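Local coordinates for alternansucrase (Leuconostoc mesenteroides, PDB 6HVG), which is a large multidomain enzyme of glycosyl hydrolase family 70, built round a beta/alpha barrel and carrying choline-binding-type repeats and a bound calcium ion, at residues 613-618 against 1082-1087; 655-660 against 1043-1048; 813-816 against 821-824. All coordinates share one frame; numbering follows the deposited sequence.

Interaction 1: 613-618 against 1082-1087; sequences ANFDGI and FELAPQ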
ATOM      1  N   ALA A 613      21.655  10.763  30.061  1.00 55.07           N
ATOM      2  CA  ALA A 613      20.356  10.684  29.416  1.00 50.38           C
ATOM      3  C   ALA A 613      20.486  10.690  27.887  1.00 47.83           C
ATOM      4  O   ALA A 613      19.648  11.267  27.199  1.00 48.05           O
ATOM      5  CB  ALA A 613      19.487  11.831  29.914  1.00 49.34           C
ATOM      6  N   ASN A 614      21.531  10.044  27.367  1.00 46.26           N
ATOM      7  CA  ASN A 614      21.835  10.041  25.928  1.00 46.03           C
ATOM      8  C   ASN A 614      21.586   8.697  25.260  1.00 46.98           C
ATOM      9  O   ASN A 614      21.879   7.663  25.826  1.00 52.39           O
ATOM     10  CB  ASN A 614      23.304  10.403  25.690  1.00 46.09           C
ATOM     11  CG  ASN A 614      23.603  11.863  25.947  1.00 48.61           C
ATOM     12  OD1 ASN A 614      22.703  12.690  26.045  1.00 53.90           O
ATOM     13  ND2 ASN A 614      24.874  12.190  26.039  1.00 48.29           N
ATOM     14  N   PHE A 615      21.044   8.698  24.050  1.00 47.80           N
ATOM     15  CA  PHE A 615      20.835   7.448  23.303  1.00 47.42           C
ATOM     16  C   PHE A 615      22.200   6.824  22.998  1.00 46.79           C
ATOM     17  O   PHE A 615      23.177   7.540  22.820  1.00 46.40           O
ATOM     18  CB  PHE A 615      20.063   7.713  21.990  1.00 44.76           C
ATOM     19  CG  PHE A 615      18.572   7.939  22.162  1.00 43.07           C
ATOM     20  CD1 PHE A 615      17.704   6.867  22.383  1.00 43.04           C
ATOM     21  CD2 PHE A 615      18.033   9.201  22.040  1.00 42.00           C
ATOM     22  CE1 PHE A 615      16.347   7.064  22.516  1.00 41.10           C
ATOM     23  CE2 PHE A 615      16.675   9.406  22.160  1.00 42.79           C
ATOM     24  CZ  PHE A 615      15.828   8.333  22.406  1.00 43.67           C
ATOM     25  N   ASP A 616      22.255   5.502  22.912  1.00 47.35           N
ATOM     26  CA  ASP A 616      23.532   4.787  22.700  1.00 49.31           C
ATOM     27  C   ASP A 616      23.711   4.249  21.301  1.00 49.48           C
ATOM     28  O   ASP A 616      24.830   4.140  20.827  1.00 49.38           O
ATOM     29  CB  ASP A 616      23.663   3.599  23.660  1.00 51.12           C
ATOM     30  CG  ASP A 616      23.450   3.998  25.106  1.00 50.76           C
ATOM     31  OD1 ASP A 616      24.391   4.541  25.741  1.00 51.09           O
ATOM     32  OD2 ASP A 616      22.318   3.810  25.572  1.00 50.66           O
ATOM     33  N   GLY A 617      22.612   3.850  20.670  1.00 49.59           N
ATOM     34  CA  GLY A 617      22.656   3.312  19.325  1.00 48.77           C
ATOM     35  C   GLY A 617      21.472   3.792  18.534  1.00 48.52           C
ATOM     36  O   GLY A 617      20.629   4.498  19.063  1.00 47.48           O
ATOM     37  N   ILE A 618      21.378   3.382  17.279  1.00 48.25           N
ATOM     38  CA  ILE A 618      20.251   3.779  16.427  1.00 49.12           C
ATOM     39  C   ILE A 618      19.638   2.609  15.673  1.00 45.97           C
ATOM     40  O   ILE A 618      20.273   1.603  15.458  1.00 43.46           O
ATOM     41  CB  ILE A 618      20.689   4.830  15.385  1.00 48.98           C
ATOM     42  CG1 ILE A 618      21.809   4.264  14.522  1.00 50.11           C
ATOM     43  CG2 ILE A 618      21.142   6.122  16.065  1.00 51.76           C
ATOM     44  CD1 ILE A 618      22.152   5.114  13.311  1.00 51.53           C
ATOM     45  N   PHE A1082      17.419  -1.376  24.751  1.00 43.59           N
ATOM     46  CA  PHE A1082      15.997  -1.080  24.715  1.00 43.33           C
ATOM     47  C   PHE A1082      15.701  -0.222  23.496  1.00 44.80           C
ATOM     48  O   PHE A1082      16.144   0.927  23.406  1.00 48.49           O
ATOM     49  CB  PHE A1082      15.579  -0.331  25.967  1.00 44.15           C
ATOM     50  CG  PHE A1082      14.100  -0.440  26.276  1.00 46.53           C
ATOM     51  CD1 PHE A1082      13.169   0.295  25.557  1.00 46.11           C
ATOM     52  CD2 PHE A1082      13.649  -1.268  27.290  1.00 45.58           C
ATOM     53  CE1 PHE A1082      11.829   0.189  25.844  1.00 48.07           C
ATOM     54  CE2 PHE A1082      12.308  -1.370  27.586  1.00 47.25           C
ATOM     55  CZ  PHE A1082      11.398  -0.641  26.868  1.00 48.60           C
ATOM     56  N   GLU A1083      14.980  -0.785  22.537  1.00 44.63           N
ATOM     57  CA  GLU A1083      14.594  -0.035  21.349  1.00 44.75           C
ATOM     58  C   GLU A1083      13.323   0.694  21.680  1.00 42.71           C
ATOM     59  O   GLU A1083      12.265   0.084  21.812  1.00 41.03           O
ATOM     60  CB  GLU A1083      14.400  -0.953  20.138  1.00 46.88           C
ATOM     61  CG  GLU A1083      14.298  -0.216  18.823  1.00 48.74           C
ATOM     62  CD  GLU A1083      13.699  -1.067  17.713  1.00 53.49           C
ATOM     63  OE1 GLU A1083      14.099  -2.247  17.571  1.00 54.75           O
ATOM     64  OE2 GLU A1083      12.805  -0.555  16.985  1.00 54.28           O
ATOM     65  N   LEU A1084      13.449   2.010  21.850  1.00 44.92           N
ATOM     66  CA  LEU A1084      12.315   2.896  22.151  1.00 45.00           C
ATOM     67  C   LEU A1084      11.664   3.348  20.859  1.00 43.78           C
ATOM     68  O   LEU A1084      12.336   3.512  19.851  1.00 42.50           O
ATOM     69  CB  LEU A1084      12.790   4.136  22.915  1.00 45.69           C
ATOM     70  CG  LEU A1084      13.293   3.916  24.337  1.00 49.02           C
ATOM     71  CD1 LEU A1084      14.466   4.799  24.643  1.00 51.58           C
ATOM     72  CD2 LEU A1084      12.197   4.155  25.356  1.00 52.93           C
ATOM     73  N   ALA A1085      10.366   3.600  20.914  1.00 46.24           N
ATOM     74  CA  ALA A1085       9.643   4.170  19.793  1.00 46.58           C
ATOM     75  C   ALA A1085      10.288   5.490  19.358  1.00 45.05           C
ATOM     76  O   ALA A1085      11.057   6.090  20.123  1.00 42.51           O
ATOM     77  CB  ALA A1085       8.201   4.411  20.173  1.00 47.37           C
ATOM     78  N   PRO A1086      10.010   5.928  18.115  1.00 44.06           N
ATOM     79  CA  PRO A1086      10.467   7.239  17.671  1.00 44.96           C
ATOM     80  C   PRO A1086       9.781   8.321  18.474  1.00 47.60           C
ATOM     81  O   PRO A1086       8.546   8.331  18.575  1.00 49.20           O
ATOM     82  CB  PRO A1086      10.020   7.298  16.216  1.00 45.30           C
ATOM     83  CG  PRO A1086       8.885   6.326  16.135  1.00 45.47           C
ATOM     84  CD  PRO A1086       9.303   5.215  17.044  1.00 44.54           C
ATOM     85  N   GLN A1087      10.576   9.223  19.048  1.00 47.86           N
ATOM     86  CA  GLN A1087      10.077  10.155  20.062  1.00 47.04           C
ATOM     87  C   GLN A1087       9.634  11.502  19.509  1.00 48.38           C
ATOM     88  O   GLN A1087       9.374  12.446  20.276  1.00 49.38           O
ATOM     89  CB  GLN A1087      11.156  10.388  21.106  1.00 47.99           C
ATOM     90  CG  GLN A1087      11.562   9.130  21.841  1.00 49.33           C
ATOM     91  CD  GLN A1087      10.434   8.574  22.656  1.00 50.04           C
ATOM     92  OE1 GLN A1087       9.845   9.291  23.455  1.00 52.98           O
ATOM     93  NE2 GLN A1087      10.127   7.293  22.467  1.00 53.28           N
TER
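The phenyl ring of Phe615 is met at its rim by Gln1087, whose CG lies near the ring plane, 4.4 Å from Phe615 CZ. Leu1084 comes in on a slant, with its CD1 methyl 3.6 Å from Phe615 CE1. The two segments bury just 98 Å² between them. The contact is made by side chains alone: the closest alpha carbons, Phe615 CA and Leu1084 CA, are 9.7 Å apart. The ring spans this gap because CG stands opposite the carbonyl carbon and beside the backbone N (chi1 -77°), which brings the far end of the ring to the leucine methyl.

The spacing follows from the fold. Strands 617-620 and 1081-1083 belong to the parallel beta-barrel of the family, and strand 1151-1156 runs between them, so Phe615 and Leu1084 have to meet across an intervening strand. That strand contributes Ala1154 against the Phe615 ring, while Ile1142 of helix 1135-1147 and Met601 of helix 587-601 pack on the same side chain. The contact therefore belongs to the apolar layer joining the barrel to its outer helices.

The second flat group is the amide of Gln1087, folded back over its own segment. Gln1087 NE2 donates to Ala1085 O at 2.8 Å, with an N-H...O angle of 156°. The nitrogen stands 53° out of the carbonyl plane, above it and off the lone-pair directions. Gln1087 OE1 takes a hydrogen bond from Asn1064 ND2. With partners at both NE2 and OE1 the amide's rotation is restrained; CG, one carbon back along the chain, is the atom that reaches the phenylalanine rim.

Interaction 2: 655-660 against 1043-1048; sequences LSILED and NVIYEG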
ATOM      1  N   LEU A 655      25.081  -0.693  20.260  1.00 50.51           N
ATOM      2  CA  LEU A 655      24.282  -1.571  19.398  1.00 49.45           C
ATOM      3  C   LEU A 655      23.364  -0.772  18.492  1.00 46.50           C
ATOM      4  O   LEU A 655      22.608   0.040  18.976  1.00 43.15           O
ATOM      5  CB  LEU A 655      23.416  -2.525  20.222  1.00 49.64           C
ATOM      6  CG  LEU A 655      24.058  -3.829  20.648  1.00 50.47           C
ATOM      7  CD1 LEU A 655      23.143  -4.522  21.643  1.00 53.07           C
ATOM      8  CD2 LEU A 655      24.323  -4.720  19.438  1.00 49.62           C
ATOM      9  N   SER A 656      23.456  -1.042  17.186  1.00 46.35           N
ATOM     10  CA  SER A 656      22.709  -0.337  16.133  1.00 44.45           C
ATOM     11  C   SER A 656      22.158  -1.302  15.084  1.00 43.01           C
ATOM     12  O   SER A 656      22.874  -2.205  14.630  1.00 46.48           O
ATOM     13  CB  SER A 656      23.616   0.675  15.418  1.00 44.38           C
ATOM     14  OG  SER A 656      23.916   1.758  16.270  1.00 45.11           O
ATOM     15  N   ILE A 657      20.903  -1.101  14.684  1.00 40.57           N
ATOM     16  CA  ILE A 657      20.228  -2.013  13.763  1.00 40.40           C
ATOM     17  C   ILE A 657      19.720  -1.279  12.532  1.00 41.94           C
ATOM     18  O   ILE A 657      19.529  -0.060  12.549  1.00 47.56           O
ATOM     19  CB  ILE A 657      19.071  -2.785  14.451  1.00 39.67           C
ATOM     20  CG1 ILE A 657      17.945  -1.832  14.872  1.00 39.31           C
ATOM     21  CG2 ILE A 657      19.616  -3.564  15.636  1.00 38.29           C
ATOM     22  CD1 ILE A 657      16.782  -2.515  15.585  1.00 39.92           C
ATOM     23  N   LEU A 658      19.515  -2.033  11.459  1.00 41.19           N
ATOM     24  CA  LEU A 658      18.979  -1.525  10.200  1.00 40.66           C
ATOM     25  C   LEU A 658      17.638  -2.188   9.921  1.00 40.96           C
ATOM     26  O   LEU A 658      17.501  -3.398  10.076  1.00 42.56           O
ATOM     27  CB  LEU A 658      19.890  -1.904   9.037  1.00 40.14           C
ATOM     28  CG  LEU A 658      21.294  -1.345   8.999  1.00 41.46           C
ATOM     29  CD1 LEU A 658      22.105  -2.062   7.944  1.00 40.93           C
ATOM     30  CD2 LEU A 658      21.256   0.167   8.771  1.00 43.46           C
ATOM     31  N   GLU A 659      16.659  -1.405   9.467  1.00 43.05           N
ATOM     32  CA  GLU A 659      15.456  -1.922   8.800  1.00 43.71           C
ATOM     33  C   GLU A 659      15.799  -2.034   7.315  1.00 44.60           C
ATOM     34  O   GLU A 659      15.609  -1.076   6.570  1.00 43.35           O
ATOM     35  CB  GLU A 659      14.275  -0.984   8.986  1.00 45.87           C
ATOM     36  CG  GLU A 659      12.915  -1.575   8.616  1.00 52.82           C
ATOM     37  CD  GLU A 659      11.878  -0.549   8.112  1.00 55.61           C
ATOM     38  OE1 GLU A 659      12.085   0.675   8.206  1.00 57.24           O
ATOM     39  OE2 GLU A 659      10.821  -0.966   7.595  1.00 57.93           O
ATOM     40  N   ASP A 660      16.347  -3.194   6.914  1.00 42.65           N
ATOM     41  CA  ASP A 660      16.855  -3.419   5.565  1.00 41.07           C
ATOM     42  C   ASP A 660      16.220  -4.664   4.932  1.00 40.39           C
ATOM     43  O   ASP A 660      16.747  -5.753   5.043  1.00 42.04           O
ATOM     44  CB  ASP A 660      18.375  -3.528   5.590  1.00 40.28           C
ATOM     45  CG  ASP A 660      18.883  -4.752   6.360  1.00 42.46           C
ATOM     46  OD1 ASP A 660      18.222  -5.173   7.355  1.00 43.53           O
ATOM     47  OD2 ASP A 660      19.964  -5.281   5.970  1.00 41.17           O
ATOM     48  N   ASN A1043      23.763 -10.433  23.712  1.00 47.16           N
ATOM     49  CA  ASN A1043      22.825  -9.318  23.723  1.00 44.50           C
ATOM     50  C   ASN A1043      21.421  -9.710  23.347  1.00 43.47           C
ATOM     51  O   ASN A1043      21.204 -10.689  22.668  1.00 45.86           O
ATOM     52  CB  ASN A1043      23.293  -8.236  22.777  1.00 43.78           C
ATOM     53  CG  ASN A1043      24.524  -7.543  23.282  1.00 44.14           C
ATOM     54  OD1 ASN A1043      24.434  -6.651  24.126  1.00 42.60           O
ATOM     55  ND2 ASN A1043      25.691  -7.964  22.791  1.00 45.69           N
ATOM     56  N   VAL A1044      20.459  -8.946  23.842  1.00 44.44           N
ATOM     57  CA  VAL A1044      19.057  -9.075  23.449  1.00 41.49           C
ATOM     58  C   VAL A1044      18.472  -7.673  23.330  1.00 40.80           C
ATOM     59  O   VAL A1044      18.587  -6.864  24.266  1.00 40.71           O
ATOM     60  CB  VAL A1044      18.246  -9.846  24.490  1.00 40.40           C
ATOM     61  CG1 VAL A1044      16.797  -9.928  24.052  1.00 42.57           C
ATOM     62  CG2 VAL A1044      18.826 -11.226  24.702  1.00 39.62           C
ATOM     63  N   ILE A1045      17.840  -7.389  22.197  1.00 39.61           N
ATOM     64  CA  ILE A1045      17.159  -6.112  22.002  1.00 39.70           C
ATOM     65  C   ILE A1045      15.691  -6.283  22.315  1.00 39.80           C
ATOM     66  O   ILE A1045      15.101  -7.294  21.963  1.00 43.52           O
ATOM     67  CB  ILE A1045      17.275  -5.619  20.555  1.00 38.98           C
ATOM     68  CG1 ILE A1045      18.738  -5.516  20.138  1.00 40.53           C
ATOM     69  CG2 ILE A1045      16.627  -4.256  20.405  1.00 37.94           C
ATOM     70  CD1 ILE A1045      18.930  -5.341  18.660  1.00 39.58           C
ATOM     71  N   TYR A1046      15.110  -5.307  22.978  1.00 39.94           N
ATOM     72  CA  TYR A1046      13.691  -5.318  23.233  1.00 43.81           C
ATOM     73  C   TYR A1046      13.102  -4.165  22.472  1.00 46.11           C
ATOM     74  O   TYR A1046      13.447  -3.005  22.721  1.00 43.54           O
ATOM     75  CB  TYR A1046      13.421  -5.163  24.715  1.00 45.67           C
ATOM     76  CG  TYR A1046      11.977  -5.125  25.127  1.00 46.71           C
ATOM     77  CD1 TYR A1046      11.177  -6.246  25.021  1.00 48.61           C
ATOM     78  CD2 TYR A1046      11.420  -3.979  25.658  1.00 49.56           C
ATOM     79  CE1 TYR A1046       9.852  -6.226  25.419  1.00 49.04           C
ATOM     80  CE2 TYR A1046      10.100  -3.952  26.070  1.00 52.70           C
ATOM     81  CZ  TYR A1046       9.319  -5.078  25.943  1.00 50.84           C
ATOM     82  OH  TYR A1046       8.010  -5.035  26.353  1.00 53.69           O
ATOM     83  N   GLU A1047      12.238  -4.492  21.518  1.00 48.08           N
ATOM     84  CA  GLU A1047      11.513  -3.479  20.780  1.00 47.95           C
ATOM     85  C   GLU A1047      10.293  -3.185  21.599  1.00 46.12           C
ATOM     86  O   GLU A1047       9.332  -3.965  21.585  1.00 47.37           O
ATOM     87  CB  GLU A1047      11.131  -4.058  19.448  1.00 50.48           C
ATOM     88  CG  GLU A1047      10.467  -3.061  18.528  1.00 55.96           C
ATOM     89  CD  GLU A1047       9.871  -3.750  17.320  1.00 56.87           C
ATOM     90  OE1 GLU A1047       9.512  -4.931  17.448  1.00 55.07           O
ATOM     91  OE2 GLU A1047       9.783  -3.130  16.250  1.00 61.17           O
ATOM     92  N   GLY A1048      10.323  -2.076  22.331  1.00 45.60           N
ATOM     93  CA  GLY A1048       9.384  -1.862  23.446  1.00 48.47           C
ATOM     94  C   GLY A1048       8.264  -0.851  23.207  1.00 48.02           C
ATOM     95  O   GLY A1048       8.148   0.101  23.946  1.00 50.03           O
TER
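The side chains of Ile657 and Ile1045 lie alongside each other, pointing opposite ways, and the place where they touch is Ile657 CG2 against Ile1045 CD1, at 3.6 Å. The branch methyl of one thus meets the terminal methyl of the other. Ile657 holds CG1 between its backbone N and carbonyl carbon (chi1 66°), which leaves CG2 on the side presented to Ile1045.

Leu655 and Asn1043 approach differently, at a slant, with a methyl laid over a flat group. Leu655 CD1 sits above the amide face of Asn1043, 3.5 Å from Asn1043 OD1 and 3.7 Å from Asn1043 CG. No hydrogen bond is involved, and the polar atoms of the amide are satisfied by other partners: OD1 bonds Thr1080 OG1 and ND2 bonds Leu1040 O. These two bonds fix the amide's rotation and so the face offered to the leucine.

All four side chains are buried, and together the segments hide 187 Å². The nearest alpha carbons, Leu655 CA and Ile1045 CA, lie 8.8 Å apart, a separation spanned by side chains alone.

In the parallel barrel, strands 617-620, 1151-1156 and 1081-1083 come between 657-658 and 1045-1047, so the isoleucines meet across the barrel interior. Arg823 of strand 821-825 and Glu1083 of strand 1081-1083 touch both of them, and helix 665-671 packs against Leu658 on the outer side.

Interaction 3: 813-816 against 821-824; sequences MLLT and VPRV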
ATOM      1  N   MET A 813      13.034 -21.032  19.551  1.00 48.27           N
ATOM      2  CA  MET A 813      14.094 -21.100  18.545  1.00 49.87           C
ATOM      3  C   MET A 813      14.873 -19.790  18.448  1.00 49.25           C
ATOM      4  O   MET A 813      16.105 -19.795  18.450  1.00 48.84           O
ATOM      5  CB  MET A 813      13.511 -21.465  17.186  1.00 52.43           C
ATOM      6  CG  MET A 813      12.891 -22.860  17.161  1.00 56.66           C
ATOM      7  SD  MET A 813      12.193 -23.317  15.567  1.00 58.51           S
ATOM      8  CE  MET A 813      13.639 -23.173  14.502  1.00 59.25           C
ATOM      9  N   LEU A 814      14.156 -18.672  18.384  1.00 48.58           N
ATOM     10  CA  LEU A 814      14.796 -17.365  18.283  1.00 50.56           C
ATOM     11  C   LEU A 814      15.822 -17.164  19.377  1.00 49.75           C
ATOM     12  O   LEU A 814      16.921 -16.667  19.125  1.00 55.99           O
ATOM     13  CB  LEU A 814      13.767 -16.238  18.376  1.00 50.84           C
ATOM     14  CG  LEU A 814      14.329 -14.848  18.118  1.00 49.00           C
ATOM     15  CD1 LEU A 814      14.627 -14.669  16.637  1.00 47.93           C
ATOM     16  CD2 LEU A 814      13.355 -13.782  18.594  1.00 51.08           C
ATOM     17  N   LEU A 815      15.450 -17.565  20.586  1.00 47.56           N
ATOM     18  CA  LEU A 815      16.227 -17.261  21.789  1.00 47.58           C
ATOM     19  C   LEU A 815      17.339 -18.252  22.102  1.00 49.24           C
ATOM     20  O   LEU A 815      18.131 -17.997  22.996  1.00 52.16           O
ATOM     21  CB  LEU A 815      15.294 -17.142  22.996  1.00 45.30           C
ATOM     22  CG  LEU A 815      14.278 -15.993  22.911  1.00 44.37           C
ATOM     23  CD1 LEU A 815      13.279 -16.082  24.041  1.00 44.94           C
ATOM     24  CD2 LEU A 815      14.936 -14.623  22.913  1.00 43.15           C
ATOM     25  N   THR A 816      17.403 -19.368  21.372  1.00 50.21           N
ATOM     26  CA  THR A 816      18.496 -20.352  21.509  1.00 48.68           C
ATOM     27  C   THR A 816      19.452 -20.392  20.306  1.00 48.22           C
ATOM     28  O   THR A 816      20.470 -21.071  20.352  1.00 48.35           O
ATOM     29  CB  THR A 816      17.939 -21.777  21.724  1.00 50.48           C
ATOM     30  OG1 THR A 816      17.038 -22.138  20.659  1.00 54.45           O
ATOM     31  CG2 THR A 816      17.204 -21.854  23.035  1.00 51.15           C
ATOM     32  N   VAL A 821      21.702 -11.545  17.296  1.00 37.92           N
ATOM     33  CA  VAL A 821      21.151 -10.791  18.401  1.00 37.78           C
ATOM     34  C   VAL A 821      19.634 -10.852  18.297  1.00 39.67           C
ATOM     35  O   VAL A 821      19.044 -10.205  17.440  1.00 41.25           O
ATOM     36  CB  VAL A 821      21.566  -9.322  18.362  1.00 38.73           C
ATOM     37  CG1 VAL A 821      20.868  -8.560  19.490  1.00 40.22           C
ATOM     38  CG2 VAL A 821      23.083  -9.153  18.427  1.00 37.21           C
ATOM     39  N   PRO A 822      18.977 -11.655  19.137  1.00 43.10           N
ATOM     40  CA  PRO A 822      17.515 -11.715  19.004  1.00 43.91           C
ATOM     41  C   PRO A 822      16.827 -10.424  19.429  1.00 44.78           C
ATOM     42  O   PRO A 822      17.348  -9.706  20.268  1.00 47.98           O
ATOM     43  CB  PRO A 822      17.123 -12.863  19.923  1.00 44.63           C
ATOM     44  CG  PRO A 822      18.231 -12.940  20.909  1.00 45.79           C
ATOM     45  CD  PRO A 822      19.477 -12.582  20.155  1.00 44.29           C
ATOM     46  N   ARG A 823      15.692 -10.121  18.809  1.00 45.66           N
ATOM     47  CA  ARG A 823      14.858  -9.013  19.231  1.00 44.76           C
ATOM     48  C   ARG A 823      13.469  -9.485  19.637  1.00 44.07           C
ATOM     49  O   ARG A 823      12.847 -10.297  18.945  1.00 42.84           O
ATOM     50  CB  ARG A 823      14.732  -7.964  18.146  1.00 45.13           C
ATOM     51  CG  ARG A 823      14.080  -6.694  18.674  1.00 48.41           C
ATOM     52  CD  ARG A 823      14.092  -5.576  17.648  1.00 50.45           C
ATOM     53  NE  ARG A 823      13.244  -5.901  16.521  1.00 52.10           N
ATOM     54  CZ  ARG A 823      13.028  -5.102  15.493  1.00 56.01           C
ATOM     55  NH1 ARG A 823      13.593  -3.904  15.457  1.00 59.78           N
ATOM     56  NH2 ARG A 823      12.242  -5.520  14.503  1.00 58.84           N
ATOM     57  N   VAL A 824      13.009  -8.962  20.770  1.00 42.73           N
ATOM     58  CA  VAL A 824      11.729  -9.324  21.333  1.00 44.59           C
ATOM     59  C   VAL A 824      10.724  -8.175  21.200  1.00 45.37           C
ATOM     60  O   VAL A 824      11.027  -7.008  21.523  1.00 45.37           O
ATOM     61  CB  VAL A 824      11.867  -9.683  22.820  1.00 44.97           C
ATOM     62  CG1 VAL A 824      10.514 -10.064  23.396  1.00 45.49           C
ATOM     63  CG2 VAL A 824      12.860 -10.818  23.007  1.00 45.03           C
TER
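Leu814, of helix 807-814, is the first residue of its segment to reach strand 821-825. Its CG lies 3.9 Å from Pro822 CB. With CG opposite the backbone N (chi1 -173°) the side chain crosses the proline on a slant, and Leu814 CD2 comes over to 3.5 Å from Arg823 O. The backbone takes part too, since Leu814 O is 3.9 Å from Pro822 CB. The proline is thus touched by both main chain and side chain of one residue, in keeping with the closest alpha-carbon pair, Leu814 CA and Pro822 CA, at 6.3 Å.

Leu815 follows and meets the same proline at roughly a right angle, with its CD2 4.1 Å from Pro822 CB and 4.3 Å from Val824 CG2. That methyl bridges two alternate residues on one side of the strand, while Leu850 and Leu851 of helix 844-857 pack against the same leucine.

At Thr816 contact with the strand ends: its side chain starts off away from the strand and turns back to Ala812 O, while the backbone Thr816 N still bonds Met813 O, at 3.2 Å.

Pro822 and Val824 receive the leucines, whereas Arg823 between them sets off away from the helix, and its NH1 forms a salt bridge with Glu1083 OE1 in the barrel interior. This division, together with a helix leading through a short loop into a parallel strand, is the alpha-to-beta connection of a beta/alpha barrel, as expected for glycosyl hydrolase family 70.

How the interactions relate
All three contacts draw on one parallel barrel, and their centres step through it: interaction 1 is about 10 Å from interaction 2, interaction 2 about 11 Å from interaction 3, and interactions 1 and 3 about 20 Å apart. Neighbouring strands join them, with Ile618 O to Ile657 N at 2.9 Å and Ile1045 O to Val824 N at 2.9 Å, both probable hydrogen bonds. Inside the barrel, Glu1083 OE1 and Arg823 NH1 form a 2.7 Å salt bridge that ties interaction 1 to interaction 3 beside Ile657. The calcium ion is held by Glu575, Asp581, Asn625 and Asp1159, none of them in these segments.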